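Local coordinates for F5/8 type C domain protein (Bacteroides ovatus, PDB 4ZRX), which is probably an alpha-L-fucosidase that removes fucose from sugar chains, with a catalytic TIM-barrel part followed by an F5/8 type C domain, at residues Y8-E13 and G221-W226; V179-F184 and P284-V289; Y199-F204 and A215-M220; T242-G247 and E254-L259. All coordinates share one frame; numbering follows the deposited sequence.

Contact 1 (Y8-E13 and G221-W226); sequences YVKHVE and GDDVRW
K10 and the adjacent acids D222 and D223 form a buried salt-bridge network that fastens the N-terminal strands 8-9 and 11-13 to the turn leading into strand 225-226 of the barrel. The lysine sits in the short break between those two strands. With CG opposite the backbone N (chi1 -165°) and every later torsion extended, its chain reaches straight out, and each aspartate side chain lies across it at about a right angle. NZ is thereby gripped by two oxygens: it donates to D222 OD1 at 2.8 Å and to D223 OD1 at 2.7 Å. Both approaches come from above the carboxylate planes, 56° out for D222 and 48° for D223, which suggests an attraction owed more to charge than to lone-pair alignment. The remaining oxygens hold the acids in place, D222 OD2 bonding with Y249 OH and D223 OD2 taking the backbone N of M217. A methionine in place of K10 would probably leave two neighbouring carboxylates without their shared positive mate and weaken the tie between this break and the turn. A water closes the network, accepting from K10 NZ at 3.0 Å and donating to D222 OD2 at 3.1 Å.

Contact 2 (V179-F184 and P284-V289); sequences VHEVWF and PSEVDV
E286 and W183 give up the most surface here, and one hydrogen bond joins them: W183 NE1 donates to E286 OE1 over 2.8 Å, nearly straight at 163°. The acid is met on its syn side and lies at the edge of the indole, close to the ring plane, with ring and carboxylate almost coplanar; the bond therefore helps to hold the two groups in a common plane. E286 gets there on an extended chain whose CG stands opposite the backbone N (chi1 -171°). Its other oxygen, OE2, comes within 2.5 Å of OE2 of E181, the two glutamates arriving from opposite directions with their carboxylate planes almost aligned. D288 adds a third approach, OD2 lying 3.6 Å from W183 CH2, oblique to the ring, while its OD1 is held by W226 NE1. F47 meets the indole edge-to-face, and Y144 meets it at a shallow angle between the planes. The backbones stay well apart, 12.6 Å between the axes of 181-184 and 285-289 with 70° between their directions, and side chains, chiefly those of E181, W183 and E286, bridge the gap. Side chains from strands that are not neighbours in the sheet thus meet in the interior, as in a TIM barrel, the fold of this family.

Contact 3 (Y199-F204 and A215-M220); sequences YDWDAF and AVMAIM
W201 and F204 meet two selenomethionines of 215-220, M217 and M220, in an apolar contact at the start of helix 201-211. Just ahead of the helix, Y199 lays its CB over one face of the W201 ring and ties its hydroxyl to that of Y155. D200 is the N-cap residue, its OD1 accepting from A203 N at 3.1 Å. W201 follows, its indole held between Y199 CB on one face and M220 CB on the opposite one. This second approach is a CH-pi contact: M220 CB stands 3.8 Å from the centroid of the six-membered ring of W201, 24° off the normal. The bent chain of M220 then curls along the ring, bringing its CE to 3.8 Å from W201 CZ2, while SE makes an oblique Met-aromatic contact. M217 behaves differently: extended, with CG opposite the backbone N (chi1 -173°), it sends CE to 3.6 Å from W201 O and 3.9 Å from W201 CE3. F204 closes the walk, its CB approaching the same methyl only loosely, at 4.4 Å. The contact lies within the beta-alpha-beta unit 181-184, 201-211, 216-219: M217 also packs on F184 of the preceding strand, and F204 turns to N162 and I166 of helix 158-174.

Contact 4 (T242-G247 and E254-L259); sequences TVLTPG and ENNKRL
The carboxamide of N256 sets its edge against the backbone of T245 and one face against L244, whose CD1 lies over it, 3.7 Å from CG of N256. At the edge, T245 N donates to N256 OD1 at 3.0 Å and N256 ND2 donates to T245 O at 3.2 Å. Both bonds are nearly straight (168° and 170°), lie in the carbonyl planes and use lone pairs, so the amide engages both polar groups of one residue as a paired strand would. CG of N256 stands opposite its own carbonyl carbon (chi1 -67°), directing the amide from the helix to the loop. N256 OD1 also takes a water at 2.6 Å, which donates to V243 O as well and accepts from T245 OG1; a second water joins that hydroxyl to N255 ND2. A leucine at N256 would probably leave the N and O of T245 without these mates and deprive the first water of an acceptor. Beyond the polar group, V243 CB meets L259 CD1 at 3.8 Å. The loop runs from strand 241-242 to helix 252-259 and is backed by strand 279-290, where V243 touches L280 and T245 touches F281; V243 also packs on helix 271-274.

How the contacts relate
Contact 1 opens first, at 8-13, and contact 2 opens at 179-184. Contact 3 then begins at 199-204 and closes at 215-220, a short loop lying within both longer ones. Contact 1 closes next, at 221-226, so it crosses contact 2, which stays open until 284-289. Contact 4 opens and closes in between, after contact 1 and within contact 2. Strand 216-219 pairs with 181-184, joining contacts 3 and 2, and strand 225-226 pairs with 279-290, joining contacts 1 and 2. P246 packs on D222, linking contact 4 to contact 1. Together they tie the N-terminal strands, the barrel interior, one beta-alpha-beta unit, the loop after strand 241-242 and helix 252-259.

Contact 1 (Y8-E13 and G221-W226)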
loop_
_atom_site.group_PDB
_atom_site.type_symbol
_atom_site.label_atom_id
_atom_site.label_comp_id
_atom_site.label_asym_id
_atom_site.label_seq_id
_atom_site.Cartn_x
_atom_site.Cartn_y
_atom_site.Cartn_z
ATOM N N TYR A 8 -4.822 -0.480 30.403
ATOM C CA TYR A 8 -5.899 -1.334 29.935
ATOM C C TYR A 8 -5.428 -2.071 28.714
ATOM O O TYR A 8 -5.100 -1.430 27.690
ATOM C CB TYR A 8 -7.093 -0.475 29.533
ATOM C CG TYR A 8 -7.468 0.464 30.618
ATOM C CD1 TYR A 8 -8.049 -0.033 31.804
ATOM C CD2 TYR A 8 -7.240 1.828 30.520
ATOM C CE1 TYR A 8 -8.414 0.828 32.822
ATOM C CE2 TYR A 8 -7.598 2.684 31.580
ATOM C CZ TYR A 8 -8.186 2.176 32.703
ATOM O OH TYR A 8 -8.490 3.054 33.734
ATOM N N VAL A 9 -5.355 -3.390 28.767
ATOM C CA VAL A 9 -4.881 -4.164 27.619
ATOM C C VAL A 9 -6.024 -4.335 26.616
ATOM O O VAL A 9 -7.026 -4.946 26.931
ATOM C CB VAL A 9 -4.269 -5.533 28.033
ATOM C CG1 VAL A 9 -3.796 -6.291 26.862
ATOM C CG2 VAL A 9 -3.108 -5.344 29.002
ATOM N N LYS A 10 -5.836 -3.776 25.394
ATOM C CA LYS A 10 -6.671 -4.018 24.186
ATOM C C LYS A 10 -8.026 -3.370 24.137
ATOM O O LYS A 10 -8.486 -2.977 23.052
ATOM C CB LYS A 10 -6.765 -5.523 23.854
ATOM C CG LYS A 10 -7.291 -5.832 22.477
ATOM C CD LYS A 10 -7.207 -7.348 22.223
ATOM C CE LYS A 10 -8.052 -7.801 21.033
ATOM N NZ LYS A 10 -7.840 -9.267 20.785
ATOM N N HIS A 11 -8.680 -3.244 25.294
ATOM C CA HIS A 11 -10.004 -2.629 25.380
ATOM C C HIS A 11 -10.174 -1.901 26.682
ATOM O O HIS A 11 -9.644 -2.348 27.707
ATOM C CB HIS A 11 -11.045 -3.744 25.195
ATOM C CG HIS A 11 -12.456 -3.312 25.356
ATOM N ND1 HIS A 11 -13.264 -3.843 26.338
ATOM C CD2 HIS A 11 -13.225 -2.439 24.665
ATOM C CE1 HIS A 11 -14.469 -3.308 26.241
ATOM N NE2 HIS A 11 -14.476 -2.459 25.234
ATOM N N VAL A 12 -10.853 -0.766 26.627
ATOM C CA VAL A 12 -11.298 -0.096 27.823
ATOM C C VAL A 12 -12.711 0.417 27.614
ATOM O O VAL A 12 -13.035 0.919 26.568
ATOM C CB VAL A 12 -10.328 1.067 28.221
ATOM C CG1 VAL A 12 -10.215 2.174 27.124
ATOM C CG2 VAL A 12 -10.755 1.694 29.522
ATOM N N GLU A 13 -13.550 0.266 28.648
ATOM C CA GLU A 13 -14.915 0.780 28.671
ATOM C C GLU A 13 -14.929 2.052 29.519
ATOM O O GLU A 13 -14.438 2.029 30.644
ATOM C CB GLU A 13 -15.844 -0.266 29.319
ATOM C CG GLU A 13 -16.004 -1.533 28.496
ATOM C CD GLU A 13 -15.590 -2.828 29.227
ATOM O OE1 GLU A 13 -14.574 -2.847 29.977
ATOM O OE2 GLU A 13 -16.258 -3.849 28.992
ATOM N N GLY A 221 -11.658 -9.235 12.628
ATOM C CA GLY A 221 -10.892 -9.641 13.806
ATOM C C GLY A 221 -10.804 -8.419 14.716
ATOM O O GLY A 221 -11.059 -7.309 14.282
ATOM N N ASP A 222 -10.446 -8.592 15.984
ATOM C CA ASP A 222 -10.225 -7.426 16.839
ATOM C C ASP A 222 -8.768 -7.192 17.166
ATOM O O ASP A 222 -8.460 -6.274 17.963
ATOM C CB ASP A 222 -11.045 -7.518 18.156
ATOM C CG ASP A 222 -10.709 -8.702 18.995
ATOM O OD1 ASP A 222 -9.718 -9.435 18.773
ATOM O OD2 ASP A 222 -11.514 -8.854 20.002
ATOM N N ASP A 223 -7.840 -7.923 16.511
ATOM C CA ASP A 223 -6.406 -7.671 16.731
ATOM C C ASP A 223 -5.815 -6.646 15.762
ATOM O O ASP A 223 -4.931 -5.888 16.181
ATOM C CB ASP A 223 -5.561 -8.946 16.684
ATOM C CG ASP A 223 -5.781 -9.858 17.858
ATOM O OD1 ASP A 223 -5.754 -9.314 18.995
ATOM O OD2 ASP A 223 -5.897 -11.082 17.617
ATOM N N VAL A 224 -6.231 -6.702 14.502
ATOM C CA VAL A 224 -5.619 -5.896 13.430
ATOM C C VAL A 224 -6.727 -5.339 12.542
ATOM O O VAL A 224 -7.616 -6.073 12.119
ATOM C CB VAL A 224 -4.664 -6.747 12.617
ATOM C CG1 VAL A 224 -4.150 -6.069 11.330
ATOM C CG2 VAL A 224 -3.437 -7.211 13.416
ATOM N N ARG A 225 -6.638 -4.034 12.274
ATOM C CA ARG A 225 -7.659 -3.271 11.577
ATOM C C ARG A 225 -7.185 -3.002 10.146
ATOM O O ARG A 225 -6.071 -2.515 9.928
ATOM C CB ARG A 225 -7.893 -1.944 12.326
ATOM C CG ARG A 225 -8.630 -0.864 11.592
ATOM C CD ARG A 225 -8.931 0.301 12.468
ATOM N NE ARG A 225 -7.743 0.915 13.018
ATOM C CZ ARG A 225 -7.067 1.942 12.520
ATOM N NH1 ARG A 225 -7.399 2.520 11.369
ATOM N NH2 ARG A 225 -6.018 2.375 13.179
ATOM N N TRP A 226 -8.083 -3.213 9.192
ATOM C CA TRP A 226 -7.815 -2.800 7.835
ATOM C C TRP A 226 -7.714 -1.274 7.760
ATOM O O TRP A 226 -8.601 -0.609 8.231
ATOM C CB TRP A 226 -8.973 -3.224 6.965
ATOM C CG TRP A 226 -8.800 -2.881 5.503
ATOM C CD1 TRP A 226 -7.706 -3.085 4.771
ATOM C CD2 TRP A 226 -9.801 -2.377 4.607
ATOM N NE1 TRP A 226 -7.897 -2.669 3.472
ATOM C CE2 TRP A 226 -9.198 -2.241 3.342
ATOM C CE3 TRP A 226 -11.127 -1.951 4.774
ATOM C CZ2 TRP A 226 -9.881 -1.761 2.235
ATOM C CZ3 TRP A 226 -11.835 -1.481 3.644
ATOM C CH2 TRP A 226 -11.190 -1.402 2.385
HETATM O O HOH W 1 -10.192 -9.718 22.670
#

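Contact 2 (V179-F184 and P284-V289)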
loop_
_atom_site.group_PDB
_atom_site.type_symbol
_atom_site.label_atom_id
_atom_site.label_comp_id
_atom_site.label_asym_id
_atom_site.label_seq_id
_atom_site.Cartn_x
_atom_site.Cartn_y
_atom_site.Cartn_z
ATOM N N VAL A 179 1.636 -20.083 13.431
ATOM C CA VAL A 179 0.953 -19.167 12.574
ATOM C C VAL A 179 0.862 -17.828 13.317
ATOM O O VAL A 179 0.353 -17.791 14.449
ATOM C CB VAL A 179 -0.459 -19.641 12.241
ATOM C CG1 VAL A 179 -1.216 -18.597 11.459
ATOM C CG2 VAL A 179 -0.417 -20.949 11.486
ATOM N N HIS A 180 1.373 -16.762 12.714
ATOM C CA HIS A 180 1.415 -15.454 13.376
ATOM C C HIS A 180 0.255 -14.516 13.028
ATOM O O HIS A 180 0.012 -13.564 13.763
ATOM C CB HIS A 180 2.741 -14.791 13.156
ATOM C CG HIS A 180 3.814 -15.259 14.089
ATOM N ND1 HIS A 180 4.528 -16.431 13.894
ATOM C CD2 HIS A 180 4.258 -14.740 15.262
ATOM C CE1 HIS A 180 5.379 -16.603 14.896
ATOM N NE2 HIS A 180 5.239 -15.582 15.727
ATOM N N GLU A 181 -0.451 -14.768 11.936
ATOM C CA GLU A 181 -1.562 -13.906 11.558
ATOM C C GLU A 181 -2.569 -14.743 10.793
ATOM O O GLU A 181 -2.153 -15.539 9.943
ATOM C CB GLU A 181 -1.075 -12.689 10.706
ATOM C CG GLU A 181 -2.164 -11.702 10.248
ATOM C CD GLU A 181 -1.663 -10.355 9.758
ATOM O OE1 GLU A 181 -0.479 -10.054 9.917
ATOM O OE2 GLU A 181 -2.520 -9.548 9.298
ATOM N N VAL A 182 -3.854 -14.519 11.083
ATOM C CA VAL A 182 -4.985 -15.128 10.416
ATOM C C VAL A 182 -5.862 -14.024 9.871
ATOM O O VAL A 182 -6.335 -13.172 10.639
ATOM C CB VAL A 182 -5.829 -16.020 11.371
ATOM C CG1 VAL A 182 -6.946 -16.643 10.644
ATOM C CG2 VAL A 182 -4.912 -17.102 11.955
ATOM N N TRP A 183 -5.966 -13.971 8.532
ATOM C CA TRP A 183 -6.612 -12.871 7.861
ATOM C C TRP A 183 -7.999 -13.317 7.428
ATOM O O TRP A 183 -8.130 -14.294 6.662
ATOM C CB TRP A 183 -5.778 -12.510 6.624
ATOM C CG TRP A 183 -5.571 -11.079 6.343
ATOM C CD1 TRP A 183 -4.606 -10.292 6.890
ATOM C CD2 TRP A 183 -6.240 -10.252 5.370
ATOM N NE1 TRP A 183 -4.644 -9.048 6.379
ATOM C CE2 TRP A 183 -5.605 -8.982 5.412
ATOM C CE3 TRP A 183 -7.364 -10.405 4.565
ATOM C CZ2 TRP A 183 -6.012 -7.909 4.601
ATOM C CZ3 TRP A 183 -7.754 -9.365 3.772
ATOM C CH2 TRP A 183 -7.063 -8.137 3.757
ATOM N N PHE A 184 -9.017 -12.609 7.921
ATOM C CA PHE A 184 -10.409 -12.858 7.561
ATOM C C PHE A 184 -10.982 -11.651 6.836
ATOM O O PHE A 184 -11.407 -10.649 7.422
ATOM C CB PHE A 184 -11.213 -13.149 8.832
ATOM C CG PHE A 184 -10.865 -14.448 9.547
ATOM C CD1 PHE A 184 -10.580 -15.615 8.862
ATOM C CD2 PHE A 184 -10.995 -14.514 10.928
ATOM C CE1 PHE A 184 -10.350 -16.792 9.525
ATOM C CE2 PHE A 184 -10.771 -15.710 11.634
ATOM C CZ PHE A 184 -10.422 -16.871 10.925
ATOM N N PRO A 284 -4.899 -1.763 15.661
ATOM C CA PRO A 284 -3.959 -1.027 14.855
ATOM C C PRO A 284 -4.032 -1.336 13.384
ATOM O O PRO A 284 -4.361 -2.425 13.002
ATOM C CB PRO A 284 -2.607 -1.478 15.411
ATOM C CG PRO A 284 -2.840 -2.903 15.798
ATOM C CD PRO A 284 -4.213 -2.848 16.415
ATOM N N SER A 285 -3.703 -0.323 12.608
ATOM C CA SER A 285 -3.856 -0.300 11.156
ATOM C C SER A 285 -2.850 -1.137 10.391
ATOM O O SER A 285 -1.658 -1.044 10.681
ATOM C CB SER A 285 -3.682 1.159 10.710
ATOM O OG SER A 285 -3.717 1.274 9.311
ATOM N N GLU A 286 -3.337 -1.896 9.399
ATOM C CA GLU A 286 -2.522 -2.603 8.472
ATOM C C GLU A 286 -2.861 -2.111 7.076
ATOM O O GLU A 286 -4.031 -2.134 6.645
ATOM C CB GLU A 286 -2.808 -4.098 8.600
ATOM C CG GLU A 286 -1.867 -5.018 7.833
ATOM C CD GLU A 286 -2.362 -6.469 7.923
ATOM O OE1 GLU A 286 -3.451 -6.772 7.380
ATOM O OE2 GLU A 286 -1.695 -7.291 8.581
ATOM N N VAL A 287 -1.824 -1.672 6.361
ATOM C CA VAL A 287 -1.930 -1.187 4.990
ATOM C C VAL A 287 -1.627 -2.345 4.045
ATOM O O VAL A 287 -0.530 -2.870 4.077
ATOM C CB VAL A 287 -0.958 -0.035 4.756
ATOM C CG1 VAL A 287 -0.798 0.304 3.224
ATOM C CG2 VAL A 287 -1.367 1.161 5.537
ATOM N N ASP A 288 -2.616 -2.775 3.254
ATOM C CA ASP A 288 -2.444 -3.851 2.312
ATOM C C ASP A 288 -2.443 -3.290 0.892
ATOM O O ASP A 288 -3.301 -2.474 0.540
ATOM C CB ASP A 288 -3.456 -4.998 2.476
ATOM C CG ASP A 288 -4.901 -4.611 2.259
ATOM O OD1 ASP A 288 -5.316 -3.477 2.563
ATOM O OD2 ASP A 288 -5.673 -5.509 1.792
ATOM N N VAL A 289 -1.492 -3.707 0.071
ATOM C CA VAL A 289 -1.428 -3.205 -1.285
ATOM C C VAL A 289 -0.708 -4.185 -2.124
ATOM O O VAL A 289 0.169 -4.905 -1.619
ATOM C CB VAL A 289 -0.780 -1.779 -1.305
ATOM C CG1 VAL A 289 0.637 -1.817 -0.778
ATOM C CG2 VAL A 289 -0.829 -1.145 -2.664
#

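Contact 3 (Y199-F204 and A215-M220)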
loop_
_atom_site.group_PDB
_atom_site.type_symbol
_atom_site.label_atom_id
_atom_site.label_comp_id
_atom_site.label_asym_id
_atom_site.label_seq_id
_atom_site.Cartn_x
_atom_site.Cartn_y
_atom_site.Cartn_z
ATOM N N TYR A 199 -21.675 -15.400 10.573
ATOM C CA TYR A 199 -20.449 -16.031 10.998
ATOM C C TYR A 199 -20.332 -16.126 12.520
ATOM O O TYR A 199 -20.632 -15.163 13.220
ATOM C CB TYR A 199 -19.296 -15.204 10.501
ATOM C CG TYR A 199 -19.211 -15.081 9.009
ATOM C CD1 TYR A 199 -18.655 -16.097 8.258
ATOM C CD2 TYR A 199 -19.666 -13.945 8.352
ATOM C CE1 TYR A 199 -18.549 -15.989 6.884
ATOM C CE2 TYR A 199 -19.537 -13.812 6.951
ATOM C CZ TYR A 199 -18.949 -14.866 6.239
ATOM O OH TYR A 199 -18.811 -14.778 4.884
ATOM N N ASP A 200 -19.790 -17.237 13.016
ATOM C CA ASP A 200 -19.482 -17.383 14.444
ATOM C C ASP A 200 -18.039 -16.962 14.676
ATOM O O ASP A 200 -17.148 -17.766 14.939
ATOM C CB ASP A 200 -19.715 -18.828 14.910
ATOM C CG ASP A 200 -19.736 -18.956 16.432
ATOM O OD1 ASP A 200 -19.274 -18.053 17.154
ATOM O OD2 ASP A 200 -20.209 -20.012 16.888
ATOM N N TRP A 201 -17.831 -15.665 14.574
ATOM C CA TRP A 201 -16.504 -15.060 14.723
ATOM C C TRP A 201 -15.870 -15.374 16.051
ATOM O O TRP A 201 -14.664 -15.597 16.149
ATOM C CB TRP A 201 -16.609 -13.537 14.585
ATOM C CG TRP A 201 -17.028 -13.037 13.262
ATOM C CD1 TRP A 201 -18.100 -12.297 13.020
ATOM C CD2 TRP A 201 -16.363 -13.209 11.983
ATOM N NE1 TRP A 201 -18.223 -12.022 11.684
ATOM C CE2 TRP A 201 -17.156 -12.545 11.021
ATOM C CE3 TRP A 201 -15.212 -13.840 11.576
ATOM C CZ2 TRP A 201 -16.826 -12.484 9.674
ATOM C CZ3 TRP A 201 -14.870 -13.784 10.205
ATOM C CH2 TRP A 201 -15.690 -13.138 9.288
ATOM N N ASP A 202 -16.684 -15.467 17.106
ATOM C CA ASP A 202 -16.125 -15.775 18.411
ATOM C C ASP A 202 -15.577 -17.190 18.455
ATOM O O ASP A 202 -14.462 -17.400 18.952
ATOM C CB ASP A 202 -17.140 -15.492 19.536
ATOM C CG ASP A 202 -16.530 -15.696 20.901
ATOM O OD1 ASP A 202 -15.509 -15.033 21.256
ATOM O OD2 ASP A 202 -17.031 -16.566 21.599
ATOM N N ALA A 203 -16.282 -18.150 17.860
ATOM C CA ALA A 203 -15.769 -19.514 17.812
ATOM C C ALA A 203 -14.521 -19.604 16.963
ATOM O O ALA A 203 -13.616 -20.384 17.276
ATOM C CB ALA A 203 -16.847 -20.508 17.332
ATOM N N PHE A 204 -14.456 -18.813 15.886
ATOM C CA PHE A 204 -13.261 -18.803 15.053
ATOM C C PHE A 204 -12.124 -18.272 15.897
ATOM O O PHE A 204 -10.982 -18.770 15.846
ATOM C CB PHE A 204 -13.389 -17.909 13.814
ATOM C CG PHE A 204 -14.566 -18.209 12.897
ATOM C CD1 PHE A 204 -15.329 -19.379 13.004
ATOM C CD2 PHE A 204 -14.863 -17.318 11.866
ATOM C CE1 PHE A 204 -16.399 -19.611 12.149
ATOM C CE2 PHE A 204 -15.923 -17.527 11.012
ATOM C CZ PHE A 204 -16.721 -18.695 11.167
ATOM N N ALA A 215 -0.862 -15.859 17.487
ATOM C CA ALA A 215 -1.507 -15.305 16.270
ATOM C C ALA A 215 -2.341 -14.099 16.596
ATOM O O ALA A 215 -2.947 -14.031 17.693
ATOM C CB ALA A 215 -2.368 -16.288 15.607
ATOM N N VAL A 216 -2.407 -13.175 15.645
ATOM C CA VAL A 216 -3.415 -12.137 15.648
ATOM C C VAL A 216 -4.517 -12.433 14.593
ATOM O O VAL A 216 -4.208 -12.952 13.513
ATOM C CB VAL A 216 -2.831 -10.721 15.402
ATOM C CG1 VAL A 216 -2.046 -10.280 16.623
ATOM C CG2 VAL A 216 -1.983 -10.661 14.153
HETATM N N MSE A 217 -5.753 -12.116 14.943
HETATM C CA MSE A 217 -6.912 -12.245 14.052
HETATM C C MSE A 217 -7.171 -10.901 13.417
HETATM O O MSE A 217 -7.443 -9.913 14.086
HETATM C CB MSE A 217 -8.137 -12.736 14.831
HETATM C CG MSE A 217 -9.334 -13.055 13.950
HETATM SE SE MSE A 217 -10.664 -13.813 15.108
HETATM C CE MSE A 217 -12.336 -13.625 14.182
ATOM N N ALA A 218 -7.003 -10.836 12.087
ATOM C CA ALA A 218 -7.005 -9.590 11.322
ATOM C C ALA A 218 -8.210 -9.370 10.421
ATOM O O ALA A 218 -8.758 -10.308 9.832
ATOM C CB ALA A 218 -5.755 -9.561 10.479
ATOM N N ILE A 219 -8.600 -8.091 10.333
ATOM C CA ILE A 219 -9.583 -7.521 9.408
ATOM C C ILE A 219 -10.956 -7.776 10.009
ATOM O O ILE A 219 -11.471 -6.902 10.737
ATOM C CB ILE A 219 -9.433 -7.989 7.950
ATOM C CG1 ILE A 219 -7.968 -7.979 7.517
ATOM C CG2 ILE A 219 -10.361 -7.200 7.049
ATOM C CD1 ILE A 219 -7.215 -6.624 7.600
HETATM N N MSE A 220 -11.555 -8.941 9.763
HETATM C CA MSE A 220 -12.746 -9.364 10.533
HETATM C C MSE A 220 -12.146 -10.072 11.733
HETATM O O MSE A 220 -12.038 -11.303 11.814
HETATM C CB MSE A 220 -13.684 -10.269 9.725
HETATM C CG MSE A 220 -14.305 -9.636 8.541
HETATM SE SE MSE A 220 -15.276 -7.993 8.927
HETATM C CE MSE A 220 -16.601 -8.749 10.043
#

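Contact 4 (T242-G247 and E254-L259)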
loop_
_atom_site.group_PDB
_atom_site.type_symbol
_atom_site.label_atom_id
_atom_site.label_comp_id
_atom_site.label_asym_id
_atom_site.label_seq_id
_atom_site.Cartn_x
_atom_site.Cartn_y
_atom_site.Cartn_z
ATOM N N THR A 242 -8.462 3.491 19.152
ATOM C CA THR A 242 -9.481 3.934 18.221
ATOM C C THR A 242 -10.892 3.659 18.725
ATOM O O THR A 242 -11.150 2.702 19.510
ATOM C CB THR A 242 -9.287 3.276 16.806
ATOM O OG1 THR A 242 -10.320 3.745 15.954
ATOM C CG2 THR A 242 -9.294 1.731 16.854
ATOM N N VAL A 243 -11.801 4.536 18.333
ATOM C CA VAL A 243 -13.231 4.357 18.612
ATOM C C VAL A 243 -13.889 3.351 17.656
ATOM O O VAL A 243 -15.064 2.971 17.847
ATOM C CB VAL A 243 -13.964 5.692 18.535
ATOM C CG1 VAL A 243 -13.382 6.671 19.482
ATOM C CG2 VAL A 243 -13.970 6.276 17.114
ATOM N N LEU A 244 -13.203 2.982 16.559
ATOM C CA LEU A 244 -13.787 2.050 15.593
ATOM C C LEU A 244 -13.964 0.671 16.211
ATOM O O LEU A 244 -13.002 0.085 16.649
ATOM C CB LEU A 244 -12.960 1.977 14.306
ATOM C CG LEU A 244 -13.590 1.180 13.147
ATOM C CD1 LEU A 244 -14.790 1.828 12.541
ATOM C CD2 LEU A 244 -12.478 0.894 12.063
ATOM N N THR A 245 -15.191 0.148 16.183
ATOM C CA THR A 245 -15.515 -1.093 16.831
ATOM C C THR A 245 -15.191 -2.199 15.819
ATOM O O THR A 245 -15.719 -2.193 14.690
ATOM C CB THR A 245 -16.997 -1.168 17.250
ATOM O OG1 THR A 245 -17.311 -0.109 18.145
ATOM C CG2 THR A 245 -17.263 -2.518 17.914
ATOM N N PRO A 246 -14.375 -3.179 16.218
ATOM C CA PRO A 246 -14.149 -4.343 15.364
ATOM C C PRO A 246 -15.419 -4.934 14.819
ATOM O O PRO A 246 -16.396 -5.127 15.572
ATOM C CB PRO A 246 -13.400 -5.320 16.276
ATOM C CG PRO A 246 -12.593 -4.419 17.105
ATOM C CD PRO A 246 -13.496 -3.223 17.399
ATOM N N GLY A 247 -15.408 -5.224 13.520
ATOM C CA GLY A 247 -16.600 -5.672 12.809
ATOM C C GLY A 247 -17.167 -6.997 13.297
ATOM O O GLY A 247 -18.332 -7.318 13.050
ATOM N N GLU A 254 -24.139 -0.817 14.617
ATOM C CA GLU A 254 -24.892 0.282 15.229
ATOM C C GLU A 254 -23.960 1.316 15.854
ATOM O O GLU A 254 -24.153 2.489 15.665
ATOM C CB GLU A 254 -25.905 -0.204 16.285
ATOM C CG GLU A 254 -26.977 0.843 16.624
ATOM C CD GLU A 254 -27.945 0.375 17.693
ATOM O OE1 GLU A 254 -27.485 0.033 18.803
ATOM O OE2 GLU A 254 -29.164 0.369 17.432
ATOM N N ASN A 255 -22.965 0.864 16.616
ATOM C CA ASN A 255 -22.035 1.784 17.285
ATOM C C ASN A 255 -21.178 2.577 16.313
ATOM O O ASN A 255 -21.038 3.774 16.443
ATOM C CB ASN A 255 -21.191 1.040 18.304
ATOM C CG ASN A 255 -22.053 0.513 19.454
ATOM O OD1 ASN A 255 -23.306 0.529 19.388
ATOM N ND2 ASN A 255 -21.422 0.064 20.494
ATOM N N ASN A 256 -20.675 1.919 15.294
ATOM C CA ASN A 256 -19.979 2.671 14.268
ATOM C C ASN A 256 -20.840 3.680 13.551
ATOM O O ASN A 256 -20.385 4.798 13.260
ATOM C CB ASN A 256 -19.283 1.736 13.299
ATOM C CG ASN A 256 -18.147 0.979 13.924
ATOM O OD1 ASN A 256 -17.598 1.395 14.942
ATOM N ND2 ASN A 256 -17.805 -0.162 13.333
ATOM N N LYS A 257 -22.104 3.321 13.265
ATOM C CA LYS A 257 -22.995 4.289 12.608
ATOM C C LYS A 257 -23.276 5.472 13.521
ATOM O O LYS A 257 -23.231 6.624 13.075
ATOM C CB LYS A 257 -24.313 3.588 12.152
ATOM C CG LYS A 257 -25.424 4.495 11.589
ATOM C CD LYS A 257 -25.364 4.707 10.060
ATOM C CE LYS A 257 -26.794 5.027 9.529
ATOM N NZ LYS A 257 -26.862 5.647 8.161
ATOM N N ARG A 258 -23.515 5.208 14.804
ATOM C CA ARG A 258 -23.764 6.287 15.756
ATOM C C ARG A 258 -22.579 7.231 15.851
ATOM O O ARG A 258 -22.773 8.427 15.908
ATOM C CB ARG A 258 -24.140 5.725 17.136
ATOM C CG ARG A 258 -24.257 6.741 18.283
ATOM C CD ARG A 258 -24.180 6.027 19.624
ATOM N NE ARG A 258 -25.319 5.112 19.730
ATOM C CZ ARG A 258 -25.286 3.773 19.865
ATOM N NH1 ARG A 258 -24.146 3.094 19.967
ATOM N NH2 ARG A 258 -26.447 3.105 19.946
ATOM N N LEU A 259 -21.352 6.717 15.790
ATOM C CA LEU A 259 -20.180 7.612 15.865
ATOM C C LEU A 259 -19.747 8.195 14.531
ATOM O O LEU A 259 -18.900 9.071 14.523
ATOM C CB LEU A 259 -18.989 6.898 16.484
ATOM C CG LEU A 259 -19.124 6.412 17.927
ATOM C CD1 LEU A 259 -17.794 5.976 18.462
ATOM C CD2 LEU A 259 -19.742 7.430 18.816
HETATM O O HOH W 2 -17.613 2.371 17.303
HETATM O O HOH W 3 -18.988 -0.082 20.255
#